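Local coordinates for protein peptide amidase (Stenotrophomonas maltophilia, PDB 1M22) that probably hydrolyses carboxamide bonds, as a peptide amidase built on the amidase signature fold, at residues Gly277-Pro282 with Gly433-Ala438; Val306-Glu311 with His408-Leu413; Val310-Gln315 with Asp402-Ala407. All blocks are in the same frame, centred on the assembly; numbering follows the deposited sequence.

Interaction 1: residues Gly277-Pro282 with Gly433-Ala438; sequences GLLQTP and GESYSA
Thr-281 and Gly-433 make the one polar bond of this contact: the threonine OG1 donates to Gly-433 O over 2.7 Å. The donor lies in the carbonyl plane, on a lone pair, at a C=O...donor angle of 122°. The torsion that sends OG1 to this oxygen (chi1 78°) swings CG2 toward Ser-435, whose OG it meets at 3.9 Å. Leu-279 adds its CD1 methyl, 3.6 Å from both CB and OG of Ser-435, so the serine side chain rests on two methyl groups. At the more exposed end Pro-282 sets its CD 4.0 Å from Gly-433 CA. Gly-433 has a positive phi at which a side chain would press on the preceding carbonyl oxygen, and the missing CB also leaves room for Thr-281 OG1.

In the second shell, Thr-281 OG1 also bonds Leu-283 N, an ST turn that keeps the hydroxyl engaged on its own loop as well as across the contact. Facing away from the contact, Gln-280 NE2 donates a nearly straight hydrogen bond (172°) to Leu-278 O, from above the carbonyl plane. Met-464 of strand 457-464 packs on both Leu-279 and Ser-435, while Ser-435 O receives Ala-438 N at the first turn of helix 436-442. The contact thus joins the loop entering that helix to the C-terminal end of strand 275-279, which runs parallel to both its neighbours in the mixed sheet of the amidase fold.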
loop_
_atom_site.group_PDB
_atom_site.type_symbol
_atom_site.label_atom_id
_atom_site.label_comp_id
_atom_site.label_asym_id
_atom_site.label_seq_id
_atom_site.Cartn_x
_atom_site.Cartn_y
_atom_site.Cartn_z
ATOM N N GLY A 277 -0.389 4.716 22.748
ATOM C CA GLY A 277 -0.500 3.434 23.409
ATOM C C GLY A 277 0.348 2.403 22.680
ATOM O O GLY A 277 0.144 2.158 21.488
ATOM N N LEU A 278 1.315 1.819 23.380
ATOM C CA LEU A 278 2.177 0.792 22.793
ATOM C C LEU A 278 1.474 -0.544 22.990
ATOM O O LEU A 278 1.344 -1.024 24.117
ATOM C CB LEU A 278 3.542 0.777 23.485
ATOM C CG LEU A 278 4.519 -0.318 23.042
ATOM C CD1 LEU A 278 4.788 -0.219 21.544
ATOM C CD2 LEU A 278 5.810 -0.178 23.831
ATOM N N LEU A 279 1.022 -1.143 21.893
ATOM C CA LEU A 279 0.288 -2.400 21.950
ATOM C C LEU A 279 1.092 -3.589 22.451
ATOM O O LEU A 279 2.162 -3.906 21.931
ATOM C CB LEU A 279 -0.317 -2.709 20.578
ATOM C CG LEU A 279 -1.343 -1.677 20.096
ATOM C CD1 LEU A 279 -1.820 -2.038 18.703
ATOM C CD2 LEU A 279 -2.516 -1.620 21.064
ATOM N N GLN A 280 0.551 -4.249 23.470
ATOM C CA GLN A 280 1.194 -5.406 24.070
ATOM C C GLN A 280 0.757 -6.702 23.400
ATOM O O GLN A 280 -0.388 -7.129 23.541
ATOM C CB GLN A 280 0.859 -5.461 25.562
ATOM C CG GLN A 280 1.242 -4.202 26.317
ATOM C CD GLN A 280 2.734 -3.952 26.301
ATOM O OE1 GLN A 280 3.509 -4.720 26.871
ATOM N NE2 GLN A 280 3.149 -2.877 25.640
ATOM N N THR A 281 1.673 -7.308 22.651
ATOM C CA THR A 281 1.414 -8.572 21.973
ATOM C C THR A 281 2.746 -9.306 21.905
ATOM O O THR A 281 3.800 -8.714 22.156
ATOM C CB THR A 281 0.898 -8.386 20.523
ATOM O OG1 THR A 281 1.994 -8.070 19.656
ATOM C CG2 THR A 281 -0.144 -7.280 20.455
ATOM N N PRO A 282 2.718 -10.604 21.569
ATOM C CA PRO A 282 3.943 -11.402 21.473
ATOM C C PRO A 282 4.961 -10.859 20.471
ATOM O O PRO A 282 6.141 -11.199 20.534
ATOM C CB PRO A 282 3.422 -12.780 21.075
ATOM C CG PRO A 282 2.090 -12.833 21.752
ATOM C CD PRO A 282 1.527 -11.464 21.446
ATOM N N GLY A 433 1.055 -11.984 16.832
ATOM C CA GLY A 433 1.113 -10.699 17.504
ATOM C C GLY A 433 0.952 -9.453 16.653
ATOM O O GLY A 433 1.082 -8.347 17.174
ATOM N N GLU A 434 0.678 -9.606 15.360
ATOM C CA GLU A 434 0.501 -8.437 14.498
ATOM C C GLU A 434 -0.780 -7.709 14.891
ATOM O O GLU A 434 -1.731 -8.332 15.365
ATOM C CB GLU A 434 0.435 -8.855 13.027
ATOM C CG GLU A 434 1.679 -9.580 12.540
ATOM C CD GLU A 434 1.546 -10.065 11.110
ATOM O OE1 GLU A 434 0.548 -10.751 10.809
ATOM O OE2 GLU A 434 2.438 -9.766 10.289
ATOM N N SER A 435 -0.806 -6.394 14.684
ATOM C CA SER A 435 -1.965 -5.584 15.047
ATOM C C SER A 435 -2.611 -4.795 13.908
ATOM O O SER A 435 -3.708 -4.256 14.083
ATOM C CB SER A 435 -1.577 -4.598 16.154
ATOM O OG SER A 435 -1.154 -5.271 17.329
ATOM N N TYR A 436 -1.954 -4.723 12.751
ATOM C CA TYR A 436 -2.490 -3.951 11.629
ATOM C C TYR A 436 -3.857 -4.397 11.114
ATOM O O TYR A 436 -4.554 -3.624 10.455
ATOM C CB TYR A 436 -1.483 -3.918 10.470
ATOM C CG TYR A 436 -1.107 -5.273 9.918
ATOM C CD1 TYR A 436 -2.006 -6.012 9.148
ATOM C CD2 TYR A 436 0.148 -5.824 10.175
ATOM C CE1 TYR A 436 -1.664 -7.269 8.651
ATOM C CE2 TYR A 436 0.499 -7.078 9.684
ATOM C CZ TYR A 436 -0.411 -7.794 8.925
ATOM O OH TYR A 436 -0.072 -9.041 8.451
ATOM N N SER A 437 -4.250 -5.629 11.412
ATOM C CA SER A 437 -5.544 -6.118 10.959
ATOM C C SER A 437 -6.682 -5.289 11.550
ATOM O O SER A 437 -7.726 -5.121 10.923
ATOM C CB SER A 437 -5.730 -7.585 11.349
ATOM O OG SER A 437 -6.996 -8.067 10.922
ATOM N N ALA A 438 -6.480 -4.771 12.757
ATOM C CA ALA A 438 -7.507 -3.966 13.408
ATOM C C ALA A 438 -7.870 -2.755 12.551
ATOM O O ALA A 438 -9.044 -2.469 12.330
ATOM C CB ALA A 438 -7.032 -3.512 14.784
#

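Interaction 2: residues Val306-Glu311 with His408-Leu413; sequences VVVPVE and HQLDAL
The imidazole ring of His-408 meets two valine methyls, both approaching it obliquely: Val-310 CG1 lies 4.2 Å from its CG, and Val-308 CG2 is more distant at 4.5 Å. Val-310 and His-408 extend toward each other from opposite directions, leaving the histidine on the solvent-exposed side of an otherwise apolar patch. Deeper in, Leu-410 takes up the same two valines with separate branches, CD2 against Val-308 CG2 at 4.0 Å and CD1 against Val-310 CG1 at 4.3 Å. The other methyl of Val-310, CG2, reaches Leu-413 CD2, also at 4.3 Å. With CG1 anti to the carbonyl carbon (chi1 -56°), Val-310 divides its two methyls between these neighbours.

Along edge strand 306-310, Val-308 and Val-310 alternate with Val-307 and Pro-309, which point to the opposite face of the sheet. Leu-410 is placed by the turn before it: Gln-409, with positive phi, is the C-prime residue of a Schellman motif in which Leu-410 N bonds Leu-405 O. Arg-275 bonds His-408 O from the neighbouring strand. The patch therefore bridges two strands parallel to, and flanking, strand 275-279, as the Schellman-ended helix 383-407 passes into strand 412-416 in a layered alpha/beta fold.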
loop_
_atom_site.group_PDB
_atom_site.type_symbol
_atom_site.label_atom_id
_atom_site.label_comp_id
_atom_site.label_asym_id
_atom_site.label_seq_id
_atom_site.Cartn_x
_atom_site.Cartn_y
_atom_site.Cartn_z
ATOM N N VAL A 306 3.584 10.974 25.459
ATOM C CA VAL A 306 3.455 10.090 26.600
ATOM C C VAL A 306 3.188 8.739 25.947
ATOM O O VAL A 306 2.349 8.637 25.050
ATOM C CB VAL A 306 2.260 10.472 27.492
ATOM C CG1 VAL A 306 2.052 9.403 28.554
ATOM C CG2 VAL A 306 2.510 11.823 28.146
ATOM N N VAL A 307 3.921 7.716 26.367
ATOM C CA VAL A 307 3.748 6.382 25.813
ATOM C C VAL A 307 3.411 5.421 26.938
ATOM O O VAL A 307 4.174 5.277 27.894
ATOM C CB VAL A 307 5.033 5.889 25.101
ATOM C CG1 VAL A 307 4.816 4.485 24.548
ATOM C CG2 VAL A 307 5.406 6.844 23.978
ATOM N N VAL A 308 2.260 4.772 26.831
ATOM C CA VAL A 308 1.837 3.826 27.851
ATOM C C VAL A 308 1.482 2.482 27.237
ATOM O O VAL A 308 0.933 2.411 26.138
ATOM C CB VAL A 308 0.615 4.350 28.633
ATOM C CG1 VAL A 308 0.985 5.625 29.378
ATOM C CG2 VAL A 308 -0.543 4.598 27.683
ATOM N N PRO A 309 1.803 1.389 27.939
ATOM C CA PRO A 309 1.502 0.047 27.437
ATOM C C PRO A 309 0.009 -0.229 27.544
ATOM O O PRO A 309 -0.601 0.016 28.588
ATOM C CB PRO A 309 2.327 -0.851 28.354
ATOM C CG PRO A 309 2.273 -0.113 29.656
ATOM C CD PRO A 309 2.505 1.322 29.235
ATOM N N VAL A 310 -0.581 -0.731 26.465
ATOM C CA VAL A 310 -2.004 -1.032 26.457
ATOM C C VAL A 310 -2.296 -2.273 25.627
ATOM O O VAL A 310 -1.489 -2.682 24.792
ATOM C CB VAL A 310 -2.833 0.149 25.882
ATOM C CG1 VAL A 310 -2.548 1.423 26.664
ATOM C CG2 VAL A 310 -2.519 0.342 24.407
ATOM N N GLU A 311 -3.451 -2.876 25.874
ATOM C CA GLU A 311 -3.874 -4.055 25.138
ATOM C C GLU A 311 -5.078 -3.670 24.292
ATOM O O GLU A 311 -5.964 -2.945 24.750
ATOM C CB GLU A 311 -4.255 -5.186 26.096
ATOM C CG GLU A 311 -3.096 -5.729 26.914
ATOM C CD GLU A 311 -3.498 -6.910 27.774
ATOM O OE1 GLU A 311 -4.384 -6.744 28.640
ATOM O OE2 GLU A 311 -2.930 -8.005 27.583
ATOM N N HIS A 408 -7.374 5.427 27.586
ATOM C CA HIS A 408 -6.242 6.200 28.098
ATOM C C HIS A 408 -6.118 7.548 27.393
ATOM O O HIS A 408 -5.072 8.195 27.458
ATOM C CB HIS A 408 -4.941 5.409 27.916
ATOM C CG HIS A 408 -4.842 4.200 28.792
ATOM N ND1 HIS A 408 -4.318 4.244 30.067
ATOM C CD2 HIS A 408 -5.221 2.918 28.585
ATOM C CE1 HIS A 408 -4.378 3.039 30.606
ATOM N NE2 HIS A 408 -4.922 2.217 29.727
ATOM N N GLN A 409 -7.203 7.967 26.747
ATOM C CA GLN A 409 -7.254 9.216 25.992
ATOM C C GLN A 409 -6.018 9.344 25.109
ATOM O O GLN A 409 -5.227 10.282 25.236
ATOM C CB GLN A 409 -7.366 10.431 26.921
ATOM C CG GLN A 409 -7.865 11.665 26.173
ATOM C CD GLN A 409 -8.085 12.868 27.062
ATOM O OE1 GLN A 409 -8.748 12.781 28.093
ATOM N NE2 GLN A 409 -7.541 14.008 26.654
ATOM N N LEU A 410 -5.883 8.384 24.201
ATOM C CA LEU A 410 -4.753 8.318 23.285
ATOM C C LEU A 410 -5.049 8.902 21.909
ATOM O O LEU A 410 -6.199 8.961 21.468
ATOM C CB LEU A 410 -4.320 6.861 23.118
ATOM C CG LEU A 410 -4.052 6.097 24.417
ATOM C CD1 LEU A 410 -3.849 4.626 24.103
ATOM C CD2 LEU A 410 -2.834 6.678 25.122
ATOM N N ASP A 411 -3.983 9.318 21.233
ATOM C CA ASP A 411 -4.069 9.876 19.890
ATOM C C ASP A 411 -3.792 8.805 18.849
ATOM O O ASP A 411 -4.242 8.904 17.711
ATOM C CB ASP A 411 -3.054 11.001 19.718
ATOM C CG ASP A 411 -3.365 12.188 20.585
ATOM O OD1 ASP A 411 -2.672 12.392 21.605
ATOM O OD2 ASP A 411 -4.321 12.908 20.244
ATOM N N ALA A 412 -3.040 7.787 19.247
ATOM C CA ALA A 412 -2.699 6.704 18.341
ATOM C C ALA A 412 -2.197 5.491 19.097
ATOM O O ALA A 412 -1.852 5.565 20.282
ATOM C CB ALA A 412 -1.632 7.166 17.350
ATOM N N LEU A 413 -2.177 4.368 18.392
ATOM C CA LEU A 413 -1.677 3.114 18.926
ATOM C C LEU A 413 -0.470 2.787 18.059
ATOM O O LEU A 413 -0.489 3.030 16.851
ATOM C CB LEU A 413 -2.726 2.010 18.781
ATOM C CG LEU A 413 -4.075 2.294 19.443
ATOM C CD1 LEU A 413 -5.058 1.177 19.131
ATOM C CD2 LEU A 413 -3.881 2.431 20.944
#

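Interaction 3: residues Val310-Gln315 with Asp402-Ala407; sequences VELPNQ and DAALAA
A type II beta turn from Leu-312 to Gln-315, just beyond edge strand 306-310, presses Pro-313 against Ala-403 and Ala-404 in the last turns of helix 383-407. The proline ring meets the helix through two of its carbons: CG lies 4.0 Å from Ala-403 CB, and CD is 3.8 Å from Ala-404 CB. Ala-404 is the more buried of the two alanines. Its methyl also receives Leu-312 CD1 at 4.1 Å and has the carbonyl oxygen of Glu-311 at its margin. The CB of Leu-312 does not point at the helix; it is the trans first torsion (chi1 -177°) followed by chi2 of 66° that brings CD1 round to Ala-404. Small side chains on this helical face allow a close approach, with the CA atoms of Leu-312 and Ala-404 5.8 Å apart.

The turn itself is closed by a long backbone bond from Gln-315 N to Leu-312 O, 3.3 Å, and Asn-314 occupies its third position with positive phi (66°). Asn-314 ND2 bonds Glu-399 O, gripping the same helix about one turn earlier. On the inner side Leu-312 continues onto Leu-413 and Leu-279, and Ala-404 also touches Leu-413. Apolar packing thus joins the strand-to-helix loop ahead of helix 319-340 to a helix covering the parallel end of the mixed sheet, as expected of an alpha/beta layered fold.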
loop_
_atom_site.group_PDB
_atom_site.type_symbol
_atom_site.label_atom_id
_atom_site.label_comp_id
_atom_site.label_asym_id
_atom_site.label_seq_id
_atom_site.Cartn_x
_atom_site.Cartn_y
_atom_site.Cartn_z
ATOM N N VAL A 310 -0.581 -0.731 26.465
ATOM C CA VAL A 310 -2.004 -1.032 26.457
ATOM C C VAL A 310 -2.296 -2.273 25.627
ATOM O O VAL A 310 -1.489 -2.682 24.792
ATOM C CB VAL A 310 -2.833 0.149 25.882
ATOM C CG1 VAL A 310 -2.548 1.423 26.664
ATOM C CG2 VAL A 310 -2.519 0.342 24.407
ATOM N N GLU A 311 -3.451 -2.876 25.874
ATOM C CA GLU A 311 -3.874 -4.055 25.138
ATOM C C GLU A 311 -5.078 -3.670 24.292
ATOM O O GLU A 311 -5.964 -2.945 24.750
ATOM C CB GLU A 311 -4.255 -5.186 26.096
ATOM C CG GLU A 311 -3.096 -5.729 26.914
ATOM C CD GLU A 311 -3.498 -6.910 27.774
ATOM O OE1 GLU A 311 -4.384 -6.744 28.640
ATOM O OE2 GLU A 311 -2.930 -8.005 27.583
ATOM N N LEU A 312 -5.100 -4.142 23.053
ATOM C CA LEU A 312 -6.201 -3.843 22.150
ATOM C C LEU A 312 -7.379 -4.754 22.464
ATOM O O LEU A 312 -7.275 -5.975 22.354
ATOM C CB LEU A 312 -5.764 -4.051 20.697
ATOM C CG LEU A 312 -6.797 -3.712 19.621
ATOM C CD1 LEU A 312 -7.080 -2.219 19.637
ATOM C CD2 LEU A 312 -6.272 -4.134 18.256
ATOM N N PRO A 313 -8.515 -4.175 22.877
ATOM C CA PRO A 313 -9.685 -4.998 23.189
ATOM C C PRO A 313 -10.154 -5.748 21.944
ATOM O O PRO A 313 -10.132 -5.202 20.838
ATOM C CB PRO A 313 -10.714 -3.969 23.663
ATOM C CG PRO A 313 -9.865 -2.870 24.232
ATOM C CD PRO A 313 -8.766 -2.760 23.206
ATOM N N ASN A 314 -10.560 -7.000 22.129
ATOM C CA ASN A 314 -11.053 -7.839 21.037
ATOM C C ASN A 314 -10.018 -8.211 19.980
ATOM O O ASN A 314 -10.377 -8.591 18.865
ATOM C CB ASN A 314 -12.251 -7.171 20.355
ATOM C CG ASN A 314 -13.468 -7.104 21.252
ATOM O OD1 ASN A 314 -13.921 -8.121 21.773
ATOM N ND2 ASN A 314 -14.006 -5.903 21.435
ATOM N N GLN A 315 -8.741 -8.111 20.329
ATOM C CA GLN A 315 -7.664 -8.450 19.402
ATOM C C GLN A 315 -7.913 -9.774 18.674
ATOM O O GLN A 315 -7.940 -10.838 19.294
ATOM C CB GLN A 315 -6.333 -8.517 20.161
ATOM C CG GLN A 315 -5.193 -9.193 19.408
ATOM C CD GLN A 315 -4.760 -8.431 18.171
ATOM O OE1 GLN A 315 -5.558 -8.180 17.269
ATOM N NE2 GLN A 315 -3.485 -8.062 18.122
ATOM N N ASP A 402 -11.029 2.072 18.892
ATOM C CA ASP A 402 -11.624 3.198 19.604
ATOM C C ASP A 402 -11.700 2.976 21.110
ATOM O O ASP A 402 -11.543 3.917 21.886
ATOM C CB ASP A 402 -13.013 3.518 19.052
ATOM C CG ASP A 402 -12.970 3.995 17.615
ATOM O OD1 ASP A 402 -12.007 4.705 17.248
ATOM O OD2 ASP A 402 -13.904 3.670 16.856
ATOM N N ALA A 403 -11.938 1.737 21.525
ATOM C CA ALA A 403 -12.011 1.437 22.950
ATOM C C ALA A 403 -10.645 1.658 23.596
ATOM O O ALA A 403 -10.549 2.197 24.698
ATOM C CB ALA A 403 -12.470 -0.002 23.164
ATOM N N ALA A 404 -9.583 1.246 22.909
ATOM C CA ALA A 404 -8.235 1.421 23.434
ATOM C C ALA A 404 -7.865 2.902 23.479
ATOM O O ALA A 404 -7.278 3.372 24.454
ATOM C CB ALA A 404 -7.234 0.651 22.580
ATOM N N LEU A 405 -8.210 3.639 22.428
ATOM C CA LEU A 405 -7.903 5.066 22.392
ATOM C C LEU A 405 -8.623 5.816 23.514
ATOM O O LEU A 405 -8.046 6.691 24.154
ATOM C CB LEU A 405 -8.296 5.671 21.039
ATOM C CG LEU A 405 -7.533 5.172 19.805
ATOM C CD1 LEU A 405 -8.190 5.737 18.555
ATOM C CD2 LEU A 405 -6.065 5.584 19.886
ATOM N N ALA A 406 -9.882 5.465 23.754
ATOM C CA ALA A 406 -10.668 6.129 24.791
ATOM C C ALA A 406 -10.228 5.791 26.212
ATOM O O ALA A 406 -10.252 6.652 27.090
ATOM C CB ALA A 406 -12.142 5.786 24.619
ATOM N N ALA A 407 -9.822 4.545 26.439
ATOM C CA ALA A 407 -9.417 4.105 27.773
ATOM C C ALA A 407 -8.281 4.902 28.406
ATOM O O ALA A 407 -8.224 5.034 29.626
ATOM C CB ALA A 407 -9.055 2.623 27.746
#

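From the N terminus, strand 275-279 and its following loop open the widest excursion, which interaction 1 closes some 150 residues later at 433-438. Interactions 2 and 3 both nest inside it. They start on overlapping ranges that share Val-310 and Glu-311, and because 402-407 precedes 408-413, the loop of interaction 3 falls within that of interaction 2. The enclosed chain is largely helical. Strand 275-279 lies between strands 306-310 and 412-416, and its backbone pairs with 306-310 (Leu-278 N to Val-308 O, 2.8 Å), coupling interaction 1 to interaction 2. Together the three contacts tie one edge of the sheet to helix 383-407 and to the loop that enters helix 436-442.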